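Local coordinates for protein alternansucrase (Leuconostoc mesenteroides, PDB 6HVG) that belongs to glycosyl hydrolase family 70, joining a TIM-barrel-type catalytic region to beta-hairpin repeats of the choline-binding and cell-wall-binding kind, at residues Ser204-Gly215 against Val228-Phe238; Gly370-Phe378 against Tyr1357-Leu1365. All blocks are in the same frame, centred on the assembly; numbering follows the deposited sequence.

How the contacts relate
Both contacts lie among the repeat-type beta hairpins; their centres lie 45 and 46 Å from the centre of the chain. Those centres are 58 Å apart and the nearest atoms about 41 Å, so the contacts do not touch. They share no sheet. Contact 1 comes first along the chain and closes before contact 2 opens. It is local: 12 residues separate its segments, which belong to the hairpins 205-209/212-216 and 226-229/235-238. Contact 2 spans 978 residues, including the eight-stranded parallel sheet of the barrel. It brings an N-terminal part of the chain with choline-binding-type repeats against the C-terminal repeat region. This is consistent with the U-shaped chain course known for family 70 enzymes.

Contact 1. Residues Ser204-Gly215 against Val228-Phe238; sequences SNVDIVNGKAQG and VADSSGQTYYF
V206 of the first hairpin sits against Y236 and F238 of the second and carries the apolar part of the contact. Its CG1 lies over one face of the Y236 ring, 4.2 Å from the centroid and 17° off the normal, a CH-pi contact. The same methyl meets the edge of the other ring, 3.8 Å from F238 CZ. With CG1 anti to the backbone N (chi1 -176°), the second methyl turns to the rim of the tyrosine, V206 CG2 to Y236 CD1 3.7 Å. A213 CB touches Y236 near CE2, obliquely to the ring. Backbone covers F238: G215 N stands over one face, off-centre, 3.3 Å from CZ. Just before strand 205-209, S204 CB meets V228 CG1, close to the end of strand 226-229.

Strands 212-215 and 235-238 run almost square to each other, at 85°, with axes 7.7 Å apart at closest approach. Such successive hairpins, with aromatic residues between them, are consistent with the choline-binding-type repeats found on both sides in this chain.

Polar bonds gather at the turn D230-G233, a type I beta turn. N205 ND2 donates to S231 OG at 2.7 Å, with the hydroxyl tilted out of the amide plane. N205 OD1 takes a weak bond from S231 N at 2.8 Å, and another weak one from V206 N. Both ends of the amide are thus used. D230 OD1 accepts from Q234 N, which comes from above the carboxylate plane. S231 OG also has a weak bond to Y194 OH.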
loop_
_atom_site.group_PDB
_atom_site.type_symbol
_atom_site.label_atom_id
_atom_site.label_comp_id
_atom_site.label_asym_id
_atom_site.label_seq_id
_atom_site.Cartn_x
_atom_site.Cartn_y
_atom_site.Cartn_z
ATOM N N SER A 204 32.929 15.836 6.884
ATOM C CA SER A 204 33.743 16.928 6.372
ATOM C C SER A 204 33.624 18.203 7.180
ATOM O O SER A 204 32.545 18.594 7.602
ATOM C CB SER A 204 33.335 17.268 4.935
ATOM O OG SER A 204 33.616 16.189 4.076
ATOM N N ASN A 205 34.746 18.879 7.344
ATOM C CA ASN A 205 34.750 20.187 7.946
ATOM C C ASN A 205 36.021 20.939 7.583
ATOM O O ASN A 205 36.942 20.392 6.965
ATOM C CB ASN A 205 34.624 20.060 9.479
ATOM C CG ASN A 205 33.833 21.191 10.103
ATOM O OD1 ASN A 205 33.415 22.124 9.438
ATOM N ND2 ASN A 205 33.629 21.104 11.398
ATOM N N VAL A 206 36.047 22.201 7.989
ATOM C CA VAL A 206 37.187 23.064 7.833
ATOM C C VAL A 206 37.705 23.378 9.220
ATOM O O VAL A 206 36.946 23.794 10.086
ATOM C CB VAL A 206 36.764 24.368 7.150
ATOM C CG1 VAL A 206 37.966 25.243 6.886
ATOM C CG2 VAL A 206 36.024 24.058 5.863
ATOM N N ASP A 207 38.995 23.163 9.435
ATOM C CA ASP A 207 39.638 23.511 10.677
ATOM C C ASP A 207 40.602 24.659 10.392
ATOM O O ASP A 207 41.282 24.668 9.361
ATOM C CB ASP A 207 40.395 22.287 11.211
ATOM C CG ASP A 207 40.691 22.361 12.712
ATOM O OD1 ASP A 207 40.409 23.390 13.357
ATOM O OD2 ASP A 207 41.224 21.370 13.256
ATOM N N ILE A 208 40.663 25.639 11.289
ATOM C CA ILE A 208 41.750 26.616 11.244
ATOM C C ILE A 208 42.925 25.893 11.889
ATOM O O ILE A 208 42.866 25.531 13.077
ATOM C CB ILE A 208 41.433 27.936 11.988
ATOM C CG1 ILE A 208 40.057 28.513 11.604
ATOM C CG2 ILE A 208 42.493 28.973 11.711
ATOM C CD1 ILE A 208 39.803 28.705 10.131
ATOM N N VAL A 209 43.940 25.595 11.081
ATOM C CA VAL A 209 45.129 24.870 11.542
ATOM C C VAL A 209 46.263 25.838 11.500
ATOM O O VAL A 209 46.508 26.449 10.477
ATOM C CB VAL A 209 45.471 23.653 10.654
ATOM C CG1 VAL A 209 46.525 22.789 11.321
ATOM C CG2 VAL A 209 44.212 22.827 10.345
ATOM N N ASN A 210 46.941 25.993 12.625
ATOM C CA ASN A 210 47.882 27.073 12.770
ATOM C C ASN A 210 47.161 28.313 12.279
ATOM O O ASN A 210 46.038 28.547 12.708
ATOM C CB ASN A 210 49.161 26.738 12.039
ATOM C CG ASN A 210 49.845 25.484 12.622
ATOM O OD1 ASN A 210 50.222 25.451 13.793
ATOM N ND2 ASN A 210 50.008 24.450 11.799
ATOM N N GLY A 211 47.711 29.093 11.371
ATOM C CA GLY A 211 46.996 30.312 10.953
ATOM C C GLY A 211 45.934 30.197 9.854
ATOM O O GLY A 211 45.243 31.161 9.536
ATOM N N LYS A 212 45.790 29.029 9.254
ATOM C CA LYS A 212 45.108 28.957 7.986
ATOM C C LYS A 212 44.047 27.905 7.921
ATOM O O LYS A 212 44.135 26.881 8.577
ATOM C CB LYS A 212 46.149 28.742 6.900
ATOM C CG LYS A 212 46.985 29.989 6.709
ATOM C CD LYS A 212 48.325 29.707 6.086
ATOM C CE LYS A 212 49.083 31.000 5.981
ATOM N NZ LYS A 212 50.463 30.740 5.510
ATOM N N ALA A 213 43.045 28.185 7.103
ATOM C CA ALA A 213 41.932 27.264 6.912
ATOM C C ALA A 213 42.328 26.141 5.970
ATOM O O ALA A 213 42.970 26.375 4.956
ATOM C CB ALA A 213 40.710 27.997 6.371
ATOM N N GLN A 214 41.938 24.925 6.328
ATOM C CA GLN A 214 42.255 23.740 5.557
ATOM C C GLN A 214 41.025 22.826 5.619
ATOM O O GLN A 214 40.482 22.581 6.690
ATOM C CB GLN A 214 43.539 23.054 6.102
ATOM C CG GLN A 214 44.831 23.853 5.869
ATOM C CD GLN A 214 46.094 23.224 6.490
ATOM O OE1 GLN A 214 46.084 22.077 6.963
ATOM N NE2 GLN A 214 47.189 23.978 6.483
ATOM N N GLY A 215 40.569 22.361 4.456
ATOM C CA GLY A 215 39.374 21.523 4.358
ATOM C C GLY A 215 39.728 20.088 4.646
ATOM O O GLY A 215 40.875 19.701 4.494
ATOM N N VAL A 228 34.153 22.685 0.295
ATOM C CA VAL A 228 33.710 22.117 1.575
ATOM C C VAL A 228 32.867 23.115 2.358
ATOM O O VAL A 228 33.172 24.317 2.406
ATOM C CB VAL A 228 34.872 21.692 2.485
ATOM C CG1 VAL A 228 34.362 20.753 3.570
ATOM C CG2 VAL A 228 35.965 21.022 1.680
ATOM N N ALA A 229 31.807 22.606 2.975
ATOM C CA ALA A 229 30.996 23.419 3.863
ATOM C C ALA A 229 31.434 23.082 5.261
ATOM O O ALA A 229 31.641 21.902 5.562
ATOM C CB ALA A 229 29.517 23.115 3.682
ATOM N N ASP A 230 31.592 24.105 6.106
ATOM C CA ASP A 230 31.967 23.878 7.499
ATOM C C ASP A 230 30.735 23.683 8.399
ATOM O O ASP A 230 29.599 23.664 7.918
ATOM C CB ASP A 230 32.922 24.971 8.005
ATOM C CG ASP A 230 32.232 26.297 8.307
ATOM O OD1 ASP A 230 30.983 26.363 8.312
ATOM O OD2 ASP A 230 32.959 27.292 8.541
ATOM N N SER A 231 30.974 23.500 9.693
ATOM C CA SER A 231 29.912 23.279 10.679
ATOM C C SER A 231 28.824 24.356 10.652
ATOM O O SER A 231 27.649 24.042 10.737
ATOM C CB SER A 231 30.517 23.201 12.093
ATOM O OG SER A 231 31.238 21.994 12.290
ATOM N N SER A 232 29.220 25.617 10.511
ATOM C CA SER A 232 28.288 26.752 10.551
ATOM C C SER A 232 27.576 27.054 9.232
ATOM O O SER A 232 26.952 28.106 9.107
ATOM C CB SER A 232 29.034 28.013 10.997
ATOM O OG SER A 232 29.871 27.709 12.099
ATOM N N GLY A 233 27.678 26.163 8.247
ATOM C CA GLY A 233 27.030 26.367 6.943
ATOM C C GLY A 233 27.722 27.360 6.018
ATOM O O GLY A 233 27.100 27.880 5.108
ATOM N N GLN A 234 29.002 27.623 6.254
ATOM C CA GLN A 234 29.810 28.432 5.346
ATOM C C GLN A 234 30.604 27.536 4.378
ATOM O O GLN A 234 30.951 26.395 4.708
ATOM C CB GLN A 234 30.778 29.313 6.135
ATOM C CG GLN A 234 30.133 30.391 7.005
ATOM C CD GLN A 234 31.124 31.013 7.993
ATOM O OE1 GLN A 234 31.298 32.229 8.055
ATOM N NE2 GLN A 234 31.784 30.165 8.770
ATOM N N THR A 235 30.900 28.075 3.196
ATOM C CA THR A 235 31.555 27.324 2.133
ATOM C C THR A 235 32.888 27.948 1.707
ATOM O O THR A 235 32.981 29.156 1.443
ATOM C CB THR A 235 30.644 27.245 0.891
ATOM O OG1 THR A 235 29.424 26.591 1.238
ATOM C CG2 THR A 235 31.298 26.475 -0.224
ATOM N N TYR A 236 33.899 27.083 1.599
ATOM C CA TYR A 236 35.228 27.456 1.106
ATOM C C TYR A 236 35.522 26.695 -0.173
ATOM O O TYR A 236 34.978 25.612 -0.363
ATOM C CB TYR A 236 36.308 27.063 2.095
ATOM C CG TYR A 236 36.251 27.762 3.417
ATOM C CD1 TYR A 236 35.338 27.385 4.386
ATOM C CD2 TYR A 236 37.146 28.767 3.718
ATOM C CE1 TYR A 236 35.302 28.008 5.614
ATOM C CE2 TYR A 236 37.108 29.404 4.932
ATOM C CZ TYR A 236 36.194 29.013 5.880
ATOM O OH TYR A 236 36.178 29.641 7.098
ATOM N N TYR A 237 36.416 27.206 -1.019
ATOM C CA TYR A 237 36.962 26.361 -2.067
ATOM C C TYR A 237 38.450 26.313 -1.921
ATOM O O TYR A 237 39.101 27.354 -1.993
ATOM C CB TYR A 237 36.606 26.854 -3.457
ATOM C CG TYR A 237 37.078 25.875 -4.519
ATOM C CD1 TYR A 237 36.369 24.710 -4.785
ATOM C CD2 TYR A 237 38.255 26.087 -5.216
ATOM C CE1 TYR A 237 36.798 23.802 -5.742
ATOM C CE2 TYR A 237 38.696 25.189 -6.169
ATOM C CZ TYR A 237 37.969 24.050 -6.428
ATOM O OH TYR A 237 38.406 23.159 -7.367
ATOM N N PHE A 238 38.980 25.110 -1.727
ATOM C CA PHE A 238 40.415 24.919 -1.570
ATOM C C PHE A 238 41.041 24.503 -2.891
ATOM O O PHE A 238 40.517 23.642 -3.583
ATOM C CB PHE A 238 40.680 23.890 -0.488
ATOM C CG PHE A 238 40.087 24.270 0.838
ATOM C CD1 PHE A 238 38.862 23.744 1.244
ATOM C CD2 PHE A 238 40.730 25.194 1.664
ATOM C CE1 PHE A 238 38.309 24.106 2.464
ATOM C CE2 PHE A 238 40.173 25.563 2.869
ATOM C CZ PHE A 238 38.961 25.017 3.277
#

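Contact 2. Residues Gly370-Phe378 against Tyr1357-Leu1365; sequences GKTAIEYQF and YFMPNGVEL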
loop_
_atom_site.group_PDB
_atom_site.type_symbol
_atom_site.label_atom_id
_atom_site.label_comp_id
_atom_site.label_asym_id
_atom_site.label_seq_id
_atom_site.Cartn_x
_atom_site.Cartn_y
_atom_site.Cartn_z
ATOM N N GLY A 370 3.708 40.433 -28.254
ATOM C CA GLY A 370 2.294 40.448 -28.609
ATOM C C GLY A 370 1.988 40.034 -30.035
ATOM O O GLY A 370 2.535 40.595 -30.978
ATOM N N LYS A 371 1.107 39.052 -30.175
ATOM C CA LYS A 371 0.579 38.631 -31.458
ATOM C C LYS A 371 -0.904 38.993 -31.484
ATOM O O LYS A 371 -1.599 38.940 -30.474
ATOM C CB LYS A 371 0.695 37.118 -31.629
ATOM C CG LYS A 371 1.997 36.482 -31.137
ATOM C CD LYS A 371 1.812 34.989 -30.855
ATOM C CE LYS A 371 2.997 34.403 -30.099
ATOM N NZ LYS A 371 4.123 34.033 -31.007
ATOM N N THR A 372 -1.414 39.299 -32.662
ATOM C CA THR A 372 -2.821 39.654 -32.814
ATOM C C THR A 372 -3.772 38.450 -32.736
ATOM O O THR A 372 -4.970 38.627 -32.553
ATOM C CB THR A 372 -3.011 40.470 -34.106
ATOM O OG1 THR A 372 -4.340 40.994 -34.135
ATOM C CG2 THR A 372 -2.727 39.645 -35.345
ATOM N N ALA A 373 -3.222 37.234 -32.851
ATOM C CA ALA A 373 -3.977 35.968 -32.790
ATOM C C ALA A 373 -5.122 35.921 -33.785
ATOM O O ALA A 373 -6.176 35.347 -33.517
ATOM C CB ALA A 373 -4.496 35.707 -31.405
ATOM N N ILE A 374 -4.878 36.542 -34.941
ATOM C CA ILE A 374 -5.761 36.544 -36.089
ATOM C C ILE A 374 -5.359 35.410 -37.045
ATOM O O ILE A 374 -6.213 34.763 -37.649
ATOM C CB ILE A 374 -5.644 37.902 -36.815
ATOM C CG1 ILE A 374 -6.141 39.041 -35.919
ATOM C CG2 ILE A 374 -6.384 37.906 -38.140
ATOM C CD1 ILE A 374 -7.522 38.858 -35.349
ATOM N N GLU A 375 -4.057 35.183 -37.167
ATOM C CA GLU A 375 -3.540 34.117 -37.992
ATOM C C GLU A 375 -3.793 32.747 -37.399
ATOM O O GLU A 375 -3.459 32.497 -36.238
ATOM C CB GLU A 375 -2.037 34.271 -38.198
ATOM C CG GLU A 375 -1.705 35.512 -39.015
ATOM C CD GLU A 375 -0.252 35.572 -39.438
ATOM O OE1 GLU A 375 0.376 34.489 -39.504
ATOM O OE2 GLU A 375 0.245 36.699 -39.703
ATOM N N TYR A 376 -4.368 31.857 -38.198
ATOM C CA TYR A 376 -4.576 30.493 -37.753
ATOM C C TYR A 376 -3.231 29.813 -37.543
ATOM O O TYR A 376 -2.350 29.962 -38.334
ATOM C CB TYR A 376 -5.435 29.726 -38.732
ATOM C CG TYR A 376 -6.878 30.203 -38.754
ATOM C CD1 TYR A 376 -7.651 30.232 -37.586
ATOM C CD2 TYR A 376 -7.488 30.605 -39.946
ATOM C CE1 TYR A 376 -8.980 30.652 -37.619
ATOM C CE2 TYR A 376 -8.800 31.043 -39.977
ATOM C CZ TYR A 376 -9.555 31.051 -38.817
ATOM O OH TYR A 376 -10.871 31.469 -38.845
ATOM N N GLN A 377 -3.082 29.108 -36.431
ATOM C CA GLN A 377 -1.843 28.418 -36.089
ATOM C C GLN A 377 -1.805 26.977 -36.519
ATOM O O GLN A 377 -0.756 26.335 -36.422
ATOM C CB GLN A 377 -1.612 28.471 -34.577
ATOM C CG GLN A 377 -1.508 29.870 -34.005
ATOM C CD GLN A 377 -0.376 30.636 -34.606
ATOM O OE1 GLN A 377 0.775 30.366 -34.324
ATOM N NE2 GLN A 377 -0.695 31.589 -35.447
ATOM N N PHE A 378 -2.944 26.456 -36.970
ATOM C CA PHE A 378 -2.968 25.099 -37.535
ATOM C C PHE A 378 -2.297 25.080 -38.905
ATOM O O PHE A 378 -2.443 26.018 -39.662
ATOM C CB PHE A 378 -4.373 24.482 -37.554
ATOM C CG PHE A 378 -5.411 25.349 -38.150
ATOM C CD1 PHE A 378 -5.557 25.416 -39.513
ATOM C CD2 PHE A 378 -6.294 26.070 -37.333
ATOM C CE1 PHE A 378 -6.526 26.212 -40.072
ATOM C CE2 PHE A 378 -7.278 26.855 -37.882
ATOM C CZ PHE A 378 -7.393 26.932 -39.261
ATOM N N TYR A 1357 -11.190 29.835 -22.492
ATOM C CA TYR A 1357 -10.882 31.100 -23.149
ATOM C C TYR A 1357 -10.327 30.840 -24.569
ATOM O O TYR A 1357 -9.178 30.444 -24.721
ATOM C CB TYR A 1357 -9.847 31.829 -22.314
ATOM C CG TYR A 1357 -9.588 33.283 -22.666
ATOM C CD1 TYR A 1357 -8.900 33.631 -23.805
ATOM C CD2 TYR A 1357 -9.966 34.304 -21.806
ATOM C CE1 TYR A 1357 -8.639 34.971 -24.100
ATOM C CE2 TYR A 1357 -9.686 35.631 -22.080
ATOM C CZ TYR A 1357 -9.042 35.966 -23.225
ATOM O OH TYR A 1357 -8.778 37.295 -23.481
ATOM N N PHE A 1358 -11.147 31.016 -25.598
ATOM C CA PHE A 1358 -10.678 30.813 -26.983
ATOM C C PHE A 1358 -10.332 32.123 -27.669
ATOM O O PHE A 1358 -11.073 33.088 -27.566
ATOM C CB PHE A 1358 -11.711 30.061 -27.811
ATOM C CG PHE A 1358 -12.057 28.735 -27.250
ATOM C CD1 PHE A 1358 -11.133 27.713 -27.328
ATOM C CD2 PHE A 1358 -13.256 28.504 -26.627
ATOM C CE1 PHE A 1358 -11.400 26.449 -26.818
ATOM C CE2 PHE A 1358 -13.541 27.250 -26.096
ATOM C CZ PHE A 1358 -12.605 26.217 -26.179
ATOM N N MET A 1359 -9.213 32.135 -28.395
ATOM C CA MET A 1359 -8.724 33.360 -29.007
ATOM C C MET A 1359 -9.411 33.589 -30.352
ATOM O O MET A 1359 -10.255 32.802 -30.759
ATOM C CB MET A 1359 -7.206 33.297 -29.112
ATOM C CG MET A 1359 -6.540 33.048 -27.755
ATOM S SD MET A 1359 -4.806 33.520 -27.783
ATOM C CE MET A 1359 -3.935 32.126 -27.112
ATOM N N PRO A 1360 -9.120 34.692 -31.036
ATOM C CA PRO A 1360 -9.833 34.915 -32.298
ATOM C C PRO A 1360 -9.516 33.837 -33.348
ATOM O O PRO A 1360 -10.336 33.591 -34.221
ATOM C CB PRO A 1360 -9.323 36.273 -32.760
ATOM C CG PRO A 1360 -8.758 36.932 -31.555
ATOM C CD PRO A 1360 -8.273 35.834 -30.662
ATOM N N ASN A 1361 -8.337 33.215 -33.245
ATOM C CA ASN A 1361 -7.971 32.102 -34.099
ATOM C C ASN A 1361 -8.325 30.752 -33.490
ATOM O O ASN A 1361 -7.923 29.705 -34.002
ATOM C CB ASN A 1361 -6.477 32.139 -34.446
ATOM C CG ASN A 1361 -5.605 32.067 -33.227
ATOM O OD1 ASN A 1361 -6.090 31.888 -32.115
ATOM N ND2 ASN A 1361 -4.320 32.236 -33.421
ATOM N N GLY A 1362 -9.069 30.763 -32.377
ATOM C CA GLY A 1362 -9.666 29.534 -31.799
ATOM C C GLY A 1362 -8.769 28.751 -30.874
ATOM O O GLY A 1362 -9.192 27.732 -30.334
ATOM N N VAL A 1363 -7.551 29.245 -30.668
ATOM C CA VAL A 1363 -6.592 28.620 -29.776
ATOM C C VAL A 1363 -7.096 28.773 -28.341
ATOM O O VAL A 1363 -7.522 29.854 -27.910
ATOM C CB VAL A 1363 -5.211 29.306 -29.876
ATOM C CG1 VAL A 1363 -4.244 28.732 -28.855
ATOM C CG2 VAL A 1363 -4.621 29.146 -31.266
ATOM N N GLU A 1364 -7.035 27.685 -27.596
ATOM C CA GLU A 1364 -7.426 27.680 -26.183
ATOM C C GLU A 1364 -6.253 28.171 -25.331
ATOM O O GLU A 1364 -5.098 27.755 -25.540
ATOM C CB GLU A 1364 -7.948 26.270 -25.823
ATOM C CG GLU A 1364 -7.658 25.689 -24.462
ATOM C CD GLU A 1364 -8.264 24.293 -24.309
ATOM O OE1 GLU A 1364 -9.274 23.990 -24.980
ATOM O OE2 GLU A 1364 -7.748 23.484 -23.502
ATOM N N LEU A 1365 -6.533 29.113 -24.426
ATOM C CA LEU A 1365 -5.524 29.618 -23.482
ATOM C C LEU A 1365 -5.352 28.602 -22.366
ATOM O O LEU A 1365 -6.340 28.061 -21.863
ATOM C CB LEU A 1365 -5.940 30.967 -22.899
ATOM C CG LEU A 1365 -4.990 31.681 -21.935
ATOM C CD1 LEU A 1365 -3.713 32.133 -22.625
ATOM C CD2 LEU A 1365 -5.677 32.877 -21.309
HETATM O O HOH W 1 -5.533 28.522 -34.735
#
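The Y376 ring presents its edge to N1361, whose backbone O lies in the ring plane 3.6 Å from Y376 CD1. A water lies at the same ring's edge, in plane. The Y376 and N1361 side chains run alongside each other, pointing opposite ways, with ring and amide planes 23° apart. F378 has Y376 CB over one face, and its ring stacks with F1294.

The N1361 amide is the main polar link. Its ND2 donates to E375 O at 3.0 Å in a nearly straight bond (172°), with that oxygen in the amide plane. A chi1 of 60° sets CG between the backbone N and carbonyl carbon, aiming the amide at segment 370-378. Q377, bent at chi2, donates from NE2 to the same E375 O, from the opposite face of the carbonyl. The water joins the backbones, accepting from Q377 N and donating to N1361 O.

Beside this, A373 CB packs on P1360 CD at 3.9 Å and on M1359 SD at 4.2 Å. I374 CD1 reaches P1360 CB. M1359 to G1362 form a type I beta turn, in the loop between strands 1354-1357 and 1368-1371, in the C-terminal repeat region. Segment 370-378 follows strand 360-363, whose F360 also touches A373 and P1360.

Two donors grip E375 O. N1361 OD1 takes a weak bond from V1363 N, so both ends of the amide have a partner. The junction thus rests on neutral groups, with no salt bridge between the segments.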